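Local coordinates for putative adenosine kinase (Schistosoma mansoni, PDB 3VAS), which probably catalyses the ATP-dependent phosphorylation of adenosine to AMP, as a ribokinase-like (pfkB-family) adenosine kinase, at residues 31-35 with 154-159. Sequence-based numbering, arbitrary orientation.
Sequences GNPLL and TYLGAA. With ADN (adenosine), chain C.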
# COMPACT_ATOMS: atom_id res chain seq x y z
N GLY A 31 3.54 7.44 -4.56
CA GLY A 31 3.35 7.28 -3.13
C GLY A 31 4.38 7.94 -2.23
O GLY A 31 5.09 8.87 -2.63
N ASN A 32 4.44 7.44 -1.00
CA ASN A 32 5.39 7.95 -0.01
C ASN A 32 6.56 6.98 0.16
O ASN A 32 6.41 5.92 0.77
CB ASN A 32 4.67 8.18 1.33
CG ASN A 32 3.34 8.90 1.17
OD1 ASN A 32 3.19 9.76 0.29
ND2 ASN A 32 2.37 8.56 2.00
N PRO A 33 7.73 7.33 -0.39
CA PRO A 33 8.86 6.41 -0.21
C PRO A 33 9.48 6.64 1.16
O PRO A 33 9.90 7.76 1.48
CB PRO A 33 9.82 6.81 -1.33
CG PRO A 33 9.49 8.22 -1.64
CD PRO A 33 8.05 8.47 -1.26
N LEU A 34 9.50 5.59 1.98
CA LEU A 34 9.90 5.73 3.37
C LEU A 34 10.94 4.70 3.77
O LEU A 34 11.00 3.60 3.21
CB LEU A 34 8.68 5.60 4.29
CG LEU A 34 7.47 6.50 4.02
CD1 LEU A 34 6.25 6.01 4.80
CD2 LEU A 34 7.80 7.95 4.37
N LEU A 35 11.77 5.05 4.75
CA LEU A 35 12.69 4.08 5.31
C LEU A 35 12.05 3.43 6.53
O LEU A 35 11.64 4.12 7.47
CB LEU A 35 14.01 4.76 5.70
CG LEU A 35 15.08 3.82 6.24
CD1 LEU A 35 15.70 3.00 5.12
CD2 LEU A 35 16.15 4.59 6.99
N THR A 154 4.82 6.71 11.85
CA THR A 154 5.36 7.23 10.60
C THR A 154 5.63 8.73 10.64
O THR A 154 4.76 9.53 10.97
CB THR A 154 4.40 6.95 9.44
OG1 THR A 154 4.22 5.54 9.30
CG2 THR A 154 4.95 7.52 8.14
N TYR A 155 6.86 9.10 10.29
CA TYR A 155 7.22 10.50 10.06
C TYR A 155 7.38 10.70 8.56
O TYR A 155 8.37 10.27 7.97
CB TYR A 155 8.51 10.87 10.79
CG TYR A 155 8.87 12.34 10.65
CD1 TYR A 155 8.16 13.31 11.36
CD2 TYR A 155 9.89 12.76 9.81
CE1 TYR A 155 8.47 14.65 11.24
CE2 TYR A 155 10.20 14.11 9.68
CZ TYR A 155 9.49 15.05 10.40
OH TYR A 155 9.78 16.39 10.29
N LEU A 156 6.40 11.33 7.94
CA LEU A 156 6.34 11.42 6.48
C LEU A 156 7.50 12.19 5.87
O LEU A 156 7.97 11.83 4.79
CB LEU A 156 5.00 12.00 6.04
CG LEU A 156 3.82 11.03 6.16
CD1 LEU A 156 2.50 11.72 5.84
CD2 LEU A 156 4.03 9.83 5.26
N GLY A 157 7.95 13.24 6.56
CA GLY A 157 9.11 14.01 6.12
C GLY A 157 9.03 14.49 4.68
O GLY A 157 8.05 15.12 4.28
N ALA A 158 10.05 14.15 3.90
CA ALA A 158 10.15 14.60 2.52
C ALA A 158 8.96 14.21 1.64
O ALA A 158 8.61 14.92 0.70
CB ALA A 158 11.44 14.11 1.90
N ALA A 159 8.33 13.07 1.96
CA ALA A 159 7.19 12.56 1.19
C ALA A 159 6.02 13.55 1.08
O ALA A 159 5.25 13.48 0.12
CB ALA A 159 6.71 11.23 1.77
O5' ADN C . 2.37 -2.11 5.00
C5' ADN C . 3.58 -1.89 5.73
C4' ADN C . 4.35 -0.72 5.18
O4' ADN C . 3.58 0.48 5.33
C3' ADN C . 5.71 -0.43 5.83
O3' ADN C . 6.76 -0.80 4.94
C2' ADN C . 5.72 1.11 6.02
O2' ADN C . 6.87 1.75 5.53
C1' ADN C . 4.47 1.56 5.26
N9 ADN C . 3.83 2.76 5.81
C8 ADN C . 3.58 3.02 7.08
N7 ADN C . 2.96 4.35 7.14
C5 ADN C . 2.87 4.86 5.81
C6 ADN C . 2.38 6.06 5.30
N6 ADN C . 1.84 7.05 6.19
N1 ADN C . 2.42 6.29 3.93
C2 ADN C . 2.94 5.35 3.08
N3 ADN C . 3.42 4.17 3.58
C4 ADN C . 3.38 3.94 4.98
O HOH W 1 6.02 11.21 -1.76
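Leu34 points its isobutyl fork at 154-159: CD2 rests nearest Leu156 O, at 3.9 Å, with CD2 of Leu156 and CB of Ala159 both at 4.3 Å, while CD1 meets CG2 of Thr154. CD1 also lies over the face of the adenine, 3.5 Å from its C4, a CH-pi type approach. CG2 of Thr154 and CD2 of Leu156 overhang the exocyclic N6 on the same side as Leu34 CD1, each 3.7 Å from it, so three methyls cover one side of the base. Thr154 OG1, with chi1 at -61° standing beside its backbone N, comes within 2.8 Å of adenine N7, though displaced from the ring plane.

Asn32 works at the purine's edge. Its CB packs on CB of Ala159 at 3.7 Å, and chi1 of -46° sends the amide to the base, where ND2 donates to N1 over 3.0 Å in a nearly straight bond (166°). OD1 is bonded to Thr191 OG1 and ND2 weakly to Phe187 O; with N1 these fix the amide's rotation. Behind this, a water donates to both Gly31 O and Ala159 O, and a type II' turn, Leu156 to Ala159, brings the Ala159 methyl back to Asn32. Asn32, Leu34, Thr154 and Leu156, from strands 27-40 and 150-157, thus form part of the adenosine site of a ribokinase-like kinase.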